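Local coordinates for membrane attack complex assembly inhibitor BGA71 (Borreliella bavariensis, PDB 6FMH), which inhibits assembly of the complement membrane attack complex and so probably shields the Lyme disease spirochaete that carries it on its surface, at residues Y66-Y71 and Q149-K154; K119-K124 and N131-E136. All coordinates share one frame; numbering follows the deposited sequence.

Interaction 1: residues Y66-Y71 and Q149-K154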
ATOM      1  N   TYR A  66      -8.224 -16.170   1.624  1.00 11.59           N
ATOM      2  CA  TYR A  66      -9.329 -16.146   0.662  1.00 10.80           C
ATOM      3  C   TYR A  66      -8.826 -16.424  -0.714  1.00 10.57           C
ATOM      4  O   TYR A  66      -9.489 -17.106  -1.505  1.00 10.18           O
ATOM      5  CB  TYR A  66     -10.011 -14.793   0.686  1.00 10.84           C
ATOM      6  CG  TYR A  66     -10.937 -14.513   1.877  1.00 11.01           C
ATOM      7  CD1 TYR A  66     -10.778 -15.131   3.090  1.00 11.21           C
ATOM      8  CD2 TYR A  66     -11.976 -13.609   1.743  1.00 11.57           C
ATOM      9  CE1 TYR A  66     -11.598 -14.850   4.146  1.00 11.50           C
ATOM     10  CE2 TYR A  66     -12.823 -13.329   2.780  1.00 11.83           C
ATOM     11  CZ  TYR A  66     -12.632 -13.969   3.988  1.00 11.71           C
ATOM     12  OH  TYR A  66     -13.448 -13.655   5.047  1.00 11.32           O
ATOM     13  N   SER A  67      -7.676 -15.858  -1.038  1.00 10.71           N
ATOM     14  CA  SER A  67      -7.096 -16.072  -2.376  1.00 11.24           C
ATOM     15  C   SER A  67      -6.710 -17.520  -2.430  1.00 11.12           C
ATOM     16  O   SER A  67      -6.782 -18.118  -3.495  1.00 11.41           O
ATOM     17  CB  SER A  67      -5.882 -15.147  -2.683  1.00 10.91           C
ATOM     18  OG  SER A  67      -4.735 -15.560  -1.960  1.00 11.82           O
ATOM     19  N   SER A  68      -6.254 -18.055  -1.307  1.00 11.11           N
ATOM     20  CA  SER A  68      -5.815 -19.440  -1.257  1.00 12.34           C
ATOM     21  C   SER A  68      -6.956 -20.428  -1.439  1.00 13.41           C
ATOM     22  O   SER A  68      -6.816 -21.457  -2.101  1.00 13.12           O
ATOM     23  CB  SER A  68      -5.097 -19.748   0.061  1.00 12.64           C
ATOM     24  OG  SER A  68      -3.809 -19.109   0.143  1.00 12.77           O
ATOM     25  N   LEU A  69      -8.095 -20.096  -0.865  1.00 15.38           N
ATOM     26  CA  LEU A  69      -9.293 -20.904  -0.986  1.00 17.11           C
ATOM     27  C   LEU A  69     -10.216 -20.383  -2.064  1.00 17.81           C
ATOM     28  O   LEU A  69     -11.398 -20.755  -2.132  1.00 17.70           O
ATOM     29  CB  LEU A  69     -10.053 -20.902   0.309  1.00 17.72           C
ATOM     30  CG  LEU A  69      -9.246 -21.412   1.492  1.00 17.98           C
ATOM     31  CD1 LEU A  69     -10.039 -21.180   2.757  1.00 18.02           C
ATOM     32  CD2 LEU A  69      -8.960 -22.882   1.296  1.00 18.98           C
ATOM     33  N   ASN A  70      -9.668 -19.589  -2.975  1.00 18.35           N
ATOM     34  CA  ASN A  70     -10.408 -19.263  -4.157  1.00 19.41           C
ATOM     35  C   ASN A  70     -11.739 -18.523  -3.976  1.00 18.25           C
ATOM     36  O   ASN A  70     -12.564 -18.478  -4.864  1.00 19.24           O
ATOM     37  CB  ASN A  70     -10.605 -20.553  -4.873  1.00 20.24           C
ATOM     38  CG  ASN A  70      -9.829 -20.543  -6.108  1.00 22.06           C
ATOM     39  OD1 ASN A  70     -10.104 -19.732  -6.984  1.00 24.28           O
ATOM     40  ND2 ASN A  70      -8.702 -21.273  -6.104  1.00 21.67           N
ATOM     41  N   TYR A  71     -11.878 -17.895  -2.836  1.00 17.65           N
ATOM     42  CA  TYR A  71     -12.992 -17.082  -2.527  1.00 17.61           C
ATOM     43  C   TYR A  71     -14.267 -17.906  -2.478  1.00 16.75           C
ATOM     44  O   TYR A  71     -15.353 -17.380  -2.634  1.00 16.23           O
ATOM     45  CB  TYR A  71     -13.084 -15.947  -3.531  1.00 19.44           C
ATOM     46  CG  TYR A  71     -11.795 -15.175  -3.704  1.00 20.30           C
ATOM     47  CD1 TYR A  71     -11.495 -14.083  -2.885  1.00 19.70           C
ATOM     48  CD2 TYR A  71     -10.907 -15.505  -4.721  1.00 20.73           C
ATOM     49  CE1 TYR A  71     -10.331 -13.363  -3.071  1.00 19.00           C
ATOM     50  CE2 TYR A  71      -9.738 -14.786  -4.903  1.00 20.65           C
ATOM     51  CZ  TYR A  71      -9.451 -13.718  -4.067  1.00 19.32           C
ATOM     52  OH  TYR A  71      -8.285 -12.996  -4.249  1.00 19.30           O
ATOM     53  N   GLN A 149       1.641 -19.612  -2.852  1.00 15.13           N
ATOM     54  CA  GLN A 149       1.030 -20.697  -3.641  1.00 16.37           C
ATOM     55  C   GLN A 149       1.161 -22.016  -2.907  1.00 14.67           C
ATOM     56  O   GLN A 149       0.289 -22.848  -2.998  1.00 13.47           O
ATOM     57  CB  GLN A 149       1.644 -20.768  -5.059  1.00 18.70           C
ATOM     58  CG  GLN A 149       1.047 -19.784  -6.044  1.00 22.34           C
ATOM     59  CD  GLN A 149       1.948 -19.570  -7.249  1.00 25.53           C
ATOM     60  OE1 GLN A 149       2.533 -20.520  -7.780  1.00 25.24           O
ATOM     61  NE2 GLN A 149       2.071 -18.308  -7.691  1.00 30.10           N
ATOM     62  N   ASN A 150       2.329 -22.265  -2.313  1.00 14.07           N
ATOM     63  CA  ASN A 150       2.561 -23.585  -1.698  1.00 13.40           C
ATOM     64  C   ASN A 150       1.730 -23.685  -0.482  1.00 13.19           C
ATOM     65  O   ASN A 150       1.096 -24.707  -0.255  1.00 15.28           O
ATOM     66  CB  ASN A 150       4.025 -23.838  -1.360  1.00 13.18           C
ATOM     67  CG  ASN A 150       4.923 -23.804  -2.567  1.00 13.14           C
ATOM     68  OD1 ASN A 150       6.073 -23.335  -2.497  1.00 14.71           O
ATOM     69  ND2 ASN A 150       4.450 -24.327  -3.671  1.00 13.10           N
ATOM     70  N   PHE A 151       1.648 -22.606   0.272  1.00 12.30           N
ATOM     71  CA  PHE A 151       0.689 -22.566   1.375  1.00 11.92           C
ATOM     72  C   PHE A 151      -0.755 -22.871   0.938  1.00 11.25           C
ATOM     73  O   PHE A 151      -1.461 -23.582   1.601  1.00 10.99           O
ATOM     74  CB  PHE A 151       0.736 -21.201   2.068  1.00 12.23           C
ATOM     75  CG  PHE A 151      -0.416 -20.967   3.012  1.00 13.27           C
ATOM     76  CD1 PHE A 151      -0.373 -21.421   4.357  1.00 13.06           C
ATOM     77  CD2 PHE A 151      -1.552 -20.313   2.579  1.00 13.03           C
ATOM     78  CE1 PHE A 151      -1.449 -21.210   5.213  1.00 12.71           C
ATOM     79  CE2 PHE A 151      -2.608 -20.104   3.437  1.00 13.24           C
ATOM     80  CZ  PHE A 151      -2.574 -20.553   4.753  1.00 12.58           C
ATOM     81  N   ALA A 152      -1.183 -22.278  -0.173  1.00 11.45           N
ATOM     82  CA  ALA A 152      -2.540 -22.418  -0.684  1.00 11.13           C
ATOM     83  C   ALA A 152      -2.795 -23.866  -1.055  1.00 12.25           C
ATOM     84  O   ALA A 152      -3.849 -24.441  -0.756  1.00 11.42           O
ATOM     85  CB  ALA A 152      -2.743 -21.496  -1.872  1.00 10.81           C
ATOM     86  N   LYS A 153      -1.821 -24.461  -1.734  1.00 13.65           N
ATOM     87  CA  LYS A 153      -1.932 -25.857  -2.125  1.00 14.88           C
ATOM     88  C   LYS A 153      -2.163 -26.670  -0.833  1.00 14.18           C
ATOM     89  O   LYS A 153      -3.188 -27.328  -0.692  1.00 14.05           O
ATOM     90  CB  LYS A 153      -0.688 -26.293  -2.861  1.00 16.23           C
ATOM     91  CG  LYS A 153      -0.887 -27.439  -3.839  1.00 18.16           C
ATOM     92  CD  LYS A 153      -1.456 -26.944  -5.181  1.00 19.27           C
ATOM     93  CE  LYS A 153      -1.661 -28.126  -6.165  1.00 20.24           C
ATOM     94  NZ  LYS A 153      -2.400 -27.735  -7.406  1.00 20.04           N
ATOM     95  N   LYS A 154      -1.289 -26.464   0.147  1.00 12.99           N
ATOM     96  CA  LYS A 154      -1.419 -27.102   1.419  1.00 12.43           C
ATOM     97  C   LYS A 154      -2.736 -26.844   2.088  1.00 11.90           C
ATOM     98  O   LYS A 154      -3.323 -27.757   2.652  1.00 12.22           O
ATOM     99  CB  LYS A 154      -0.325 -26.652   2.365  1.00 12.89           C
ATOM    100  CG  LYS A 154      -0.058 -27.660   3.478  1.00 13.70           C
ATOM    101  CD  LYS A 154       0.933 -28.711   3.030  1.00 13.91           C
ATOM    102  CE  LYS A 154       1.001 -29.892   3.975  1.00 14.09           C
ATOM    103  NZ  LYS A 154       0.509 -31.178   3.396  1.00 13.98           N
TER
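Ser68 and Ala152 bring their backbones unusually close together: the CA of Ser68 lies 4.5 Å from the CA of Ala152, with nothing bulkier than a serine hydroxymethyl and an alanine methyl in the gap. Both CA–CB bonds point across the interface, and CB of Ser68 rests 3.5 Å from CB of Ala152. The serine OG lies against CB of Ala152 and at the edge of the Phe151 ring. With OG anti to the carbonyl carbon (chi1 -70°), it lies beside its own backbone N and hydrogen bonds back to the carbonyl O of Thr64, one turn earlier. That bond accounts for the buried hydroxyl, whose neighbours across the contact are all carbon. OG sits 3.5 Å from CD2 of Phe151, in the plane of the ring.

This is close helix-to-helix packing inside an all-helical protein, made where helix 55-68 runs out against the long helix 127-163. A Schellman motif ends the shorter helix: Tyr71 N bonds to Tyr66 O at 2.8 Å, Asn70 N makes a weak bond to Ser67 O, and Asn70 takes the positive phi of the C-prime position. The Phe151 ring extends onward to Phe99, Val104 and Ile107 of helix 90-123. Beside the serine-alanine pair, the side-chain amide ND2 of Asn156 bonds to the carbonyl O atoms of both Ser68 and Ala152, bridging the two backbones.

Interaction 2: residues K119-K124 and N131-E136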
ATOM      1  N   LYS A 119       8.698  -0.318  -4.829  1.00 17.35           N
ATOM      2  CA  LYS A 119       8.193   1.002  -5.018  1.00 17.11           C
ATOM      3  C   LYS A 119       9.248   2.038  -4.726  1.00 17.38           C
ATOM      4  O   LYS A 119       9.341   3.001  -5.419  1.00 17.58           O
ATOM      5  CB  LYS A 119       6.938   1.207  -4.196  1.00 15.58           C
ATOM      6  CG  LYS A 119       5.686   0.645  -4.819  1.00 14.62           C
ATOM      7  CD  LYS A 119       4.578   0.649  -3.833  1.00 13.16           C
ATOM      8  CE  LYS A 119       3.268   0.292  -4.454  1.00 11.79           C
ATOM      9  NZ  LYS A 119       2.182   0.385  -3.478  1.00 11.04           N
ATOM     10  N   GLU A 120      10.060   1.823  -3.707  1.00 16.94           N
ATOM     11  CA  GLU A 120      11.197   2.659  -3.369  1.00 15.85           C
ATOM     12  C   GLU A 120      12.247   2.791  -4.415  1.00 16.26           C
ATOM     13  O   GLU A 120      12.845   3.788  -4.525  1.00 17.46           O
ATOM     14  CB  GLU A 120      11.883   2.109  -2.140  1.00 15.13           C
ATOM     15  CG  GLU A 120      13.123   2.870  -1.703  1.00 14.29           C
ATOM     16  CD  GLU A 120      13.913   2.140  -0.699  1.00 13.06           C
ATOM     17  OE1 GLU A 120      14.000   0.974  -0.830  1.00 13.23           O
ATOM     18  OE2 GLU A 120      14.432   2.726   0.216  1.00 12.50           O
ATOM     19  N   ALA A 121      12.539   1.736  -5.126  1.00 17.65           N
ATOM     20  CA  ALA A 121      13.460   1.777  -6.218  1.00 17.85           C
ATOM     21  C   ALA A 121      12.884   2.496  -7.402  1.00 18.87           C
ATOM     22  O   ALA A 121      13.556   3.201  -8.044  1.00 18.08           O
ATOM     23  CB  ALA A 121      13.864   0.389  -6.599  1.00 16.88           C
ATOM     24  N   ILE A 122      11.622   2.302  -7.691  1.00 20.17           N
ATOM     25  CA  ILE A 122      11.014   3.034  -8.777  1.00 22.32           C
ATOM     26  C   ILE A 122      11.080   4.564  -8.553  1.00 24.25           C
ATOM     27  O   ILE A 122      11.591   5.308  -9.406  1.00 23.29           O
ATOM     28  CB  ILE A 122       9.565   2.628  -8.933  1.00 25.41           C
ATOM     29  CG1 ILE A 122       9.476   1.208  -9.472  1.00 28.23           C
ATOM     30  CG2 ILE A 122       8.840   3.539  -9.905  1.00 26.98           C
ATOM     31  CD1 ILE A 122       8.053   0.690  -9.551  1.00 28.67           C
ATOM     32  N   ILE A 123      10.681   4.999  -7.361  1.00 26.77           N
ATOM     33  CA  ILE A 123      10.518   6.416  -7.044  1.00 28.82           C
ATOM     34  C   ILE A 123      11.788   7.134  -6.603  1.00 29.19           C
ATOM     35  O   ILE A 123      12.241   8.055  -7.235  1.00 28.31           O
ATOM     36  CB  ILE A 123       9.443   6.644  -5.959  1.00 32.19           C
ATOM     37  CG1 ILE A 123       8.084   6.202  -6.457  1.00 35.55           C
ATOM     38  CG2 ILE A 123       9.341   8.119  -5.596  1.00 30.74           C
ATOM     39  CD1 ILE A 123       7.017   6.181  -5.395  1.00 38.18           C
ATOM     40  N   LYS A 124      12.362   6.710  -5.506  1.00 35.46           N
ATOM     41  CA  LYS A 124      13.529   7.395  -4.925  1.00 38.26           C
ATOM     42  C   LYS A 124      14.874   7.184  -5.628  1.00 38.01           C
ATOM     43  O   LYS A 124      15.741   8.055  -5.538  1.00 43.62           O
ATOM     44  CB  LYS A 124      13.671   7.020  -3.449  1.00 35.72           C
ATOM     45  CG  LYS A 124      12.838   7.934  -2.580  1.00 37.39           C
ATOM     46  CD  LYS A 124      13.634   9.175  -2.249  1.00 39.53           C
ATOM     47  CE  LYS A 124      12.743  10.290  -1.758  1.00 46.47           C
ATOM     48  NZ  LYS A 124      13.487  11.577  -1.643  1.00 52.18           N
ATOM     49  N   ASN A 131      18.912  -0.528 -11.225  1.00 34.05           N
ATOM     50  CA  ASN A 131      19.410  -1.725 -11.892  1.00 37.87           C
ATOM     51  C   ASN A 131      20.222  -2.695 -11.010  1.00 36.88           C
ATOM     52  O   ASN A 131      20.268  -3.905 -11.274  1.00 35.70           O
ATOM     53  CB  ASN A 131      20.153  -1.320 -13.171  1.00 38.07           C
ATOM     54  CG  ASN A 131      19.181  -0.966 -14.294  1.00 39.27           C
ATOM     55  OD1 ASN A 131      18.052  -1.473 -14.329  1.00 41.84           O
ATOM     56  ND2 ASN A 131      19.598  -0.108 -15.202  1.00 36.69           N
ATOM     57  N   GLN A 132      20.806  -2.171  -9.947  1.00 34.45           N
ATOM     58  CA  GLN A 132      21.578  -2.978  -9.036  1.00 35.26           C
ATOM     59  C   GLN A 132      20.593  -3.848  -8.247  1.00 37.14           C
ATOM     60  O   GLN A 132      20.558  -5.071  -8.423  1.00 37.57           O
ATOM     61  CB  GLN A 132      22.390  -2.047  -8.149  1.00 38.65           C
ATOM     62  CG  GLN A 132      23.825  -2.461  -8.037  1.00 42.85           C
ATOM     63  CD  GLN A 132      24.770  -1.291  -8.026  1.00 42.58           C
ATOM     64  OE1 GLN A 132      25.297  -0.911  -9.052  1.00 40.09           O
ATOM     65  NE2 GLN A 132      25.001  -0.728  -6.856  1.00 50.64           N
ATOM     66  N   LYS A 133      19.739  -3.182  -7.461  1.00 34.88           N
ATOM     67  CA  LYS A 133      18.566  -3.743  -6.723  1.00 33.19           C
ATOM     68  C   LYS A 133      17.614  -4.643  -7.518  1.00 35.43           C
ATOM     69  O   LYS A 133      16.929  -5.504  -6.942  1.00 38.33           O
ATOM     70  CB  LYS A 133      17.761  -2.556  -6.236  1.00 30.27           C
ATOM     71  CG  LYS A 133      18.272  -1.968  -4.951  1.00 29.61           C
ATOM     72  CD  LYS A 133      17.661  -0.618  -4.647  1.00 28.03           C
ATOM     73  CE  LYS A 133      17.793  -0.261  -3.177  1.00 28.06           C
ATOM     74  NZ  LYS A 133      17.114   0.993  -2.814  1.00 26.47           N
ATOM     75  N   GLU A 134      17.569  -4.467  -8.830  1.00 37.36           N
ATOM     76  CA  GLU A 134      16.512  -5.057  -9.623  1.00 37.64           C
ATOM     77  C   GLU A 134      16.382  -6.558  -9.463  1.00 38.63           C
ATOM     78  O   GLU A 134      15.325  -7.063  -9.060  1.00 46.78           O
ATOM     79  CB  GLU A 134      16.734  -4.706 -11.067  1.00 39.19           C
ATOM     80  CG  GLU A 134      15.663  -5.219 -12.007  1.00 42.38           C
ATOM     81  CD  GLU A 134      15.914  -4.784 -13.450  1.00 43.67           C
ATOM     82  OE1 GLU A 134      16.424  -3.649 -13.666  1.00 41.61           O
ATOM     83  OE2 GLU A 134      15.603  -5.575 -14.364  1.00 40.30           O
ATOM     84  N   SER A 135      17.459  -7.279  -9.753  1.00 39.49           N
ATOM     85  CA  SER A 135      17.425  -8.742  -9.774  1.00 39.17           C
ATOM     86  C   SER A 135      16.954  -9.331  -8.439  1.00 39.38           C
ATOM     87  O   SER A 135      16.128 -10.259  -8.408  1.00 45.41           O
ATOM     88  CB  SER A 135      18.818  -9.321 -10.098  1.00 39.18           C
ATOM     89  OG  SER A 135      19.694  -9.312  -8.962  1.00 37.86           O
ATOM     90  N   GLU A 136      17.471  -8.786  -7.350  1.00 35.27           N
ATOM     91  CA  GLU A 136      17.187  -9.315  -6.040  1.00 34.75           C
ATOM     92  C   GLU A 136      15.735  -9.114  -5.613  1.00 31.50           C
ATOM     93  O   GLU A 136      15.092 -10.010  -5.030  1.00 27.81           O
ATOM     94  CB  GLU A 136      18.131  -8.681  -5.031  1.00 39.74           C
ATOM     95  CG  GLU A 136      17.859  -9.074  -3.577  1.00 42.98           C
ATOM     96  CD  GLU A 136      18.780  -8.371  -2.599  1.00 46.85           C
ATOM     97  OE1 GLU A 136      19.755  -7.726  -3.040  1.00 55.67           O
ATOM     98  OE2 GLU A 136      18.536  -8.451  -1.395  1.00 48.91           O
TER
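Glu120 and Lys133 approach each other at about a right angle, two extended side chains that meet only at their charged ends. The lysine reaches over from helix 127-163 at a slant. Its CG is anti to its own carbonyl carbon (chi1 -83°), and the chain stays stretched from there to NZ. The glutamate starts differently: its CB leaves the helix pointing neither toward nor away from 131-136, and with CG anti to the backbone N (chi1 178°) the extended chain carries the carboxylate to where the ammonium group arrives. OE1 of Glu120 then lies 3.7 Å from NZ of Lys133, a long salt bridge in which the charges attract without a hydrogen bond between them.

The stronger polar partner of this lysine is the carboxylate of Asp125, in the connection between the two helices, so NZ is shared between two acids. Their combined negative charge would be expected to favour the protonated lysine.

Further back along the lysine, the contact is apolar. The methyl of Ala121 points at helix 127-163 and meets the aliphatic part of the side chain, with its CB 4.4 Å from CD of Lys133. This is a loose touch, in keeping with a nearest CA-to-CA distance of 7.5 Å, from Ala121 to Lys133. The second subunit also packs here: its Tyr109 on Glu120 and its Tyr56 on Lys119 and Ile123.

The whole arrangement belongs to a helical hairpin, in which helices 90-123 and 127-163 follow one another through a short turn and a lysine reaches across toward the other helix close to the bend.

How the interactions relate
From the N terminus, the chain first reaches 66-71 at the end of helix 55-68, then runs through helices 73-88 and 90-123 to 119-124. A short turn leads into helix 127-163, where 131-136 comes early and closes the small loop of interaction 2. Further along the same helix, 149-154 returns to 66-71 and closes the much larger loop of interaction 1, inside which interaction 2 is nested. Helix 127-163 thus serves both contacts, held to its hairpin partner near the turn and to helix 55-68 closer to the middle of the chain. The contacts do not touch: their centres are 29 Å apart.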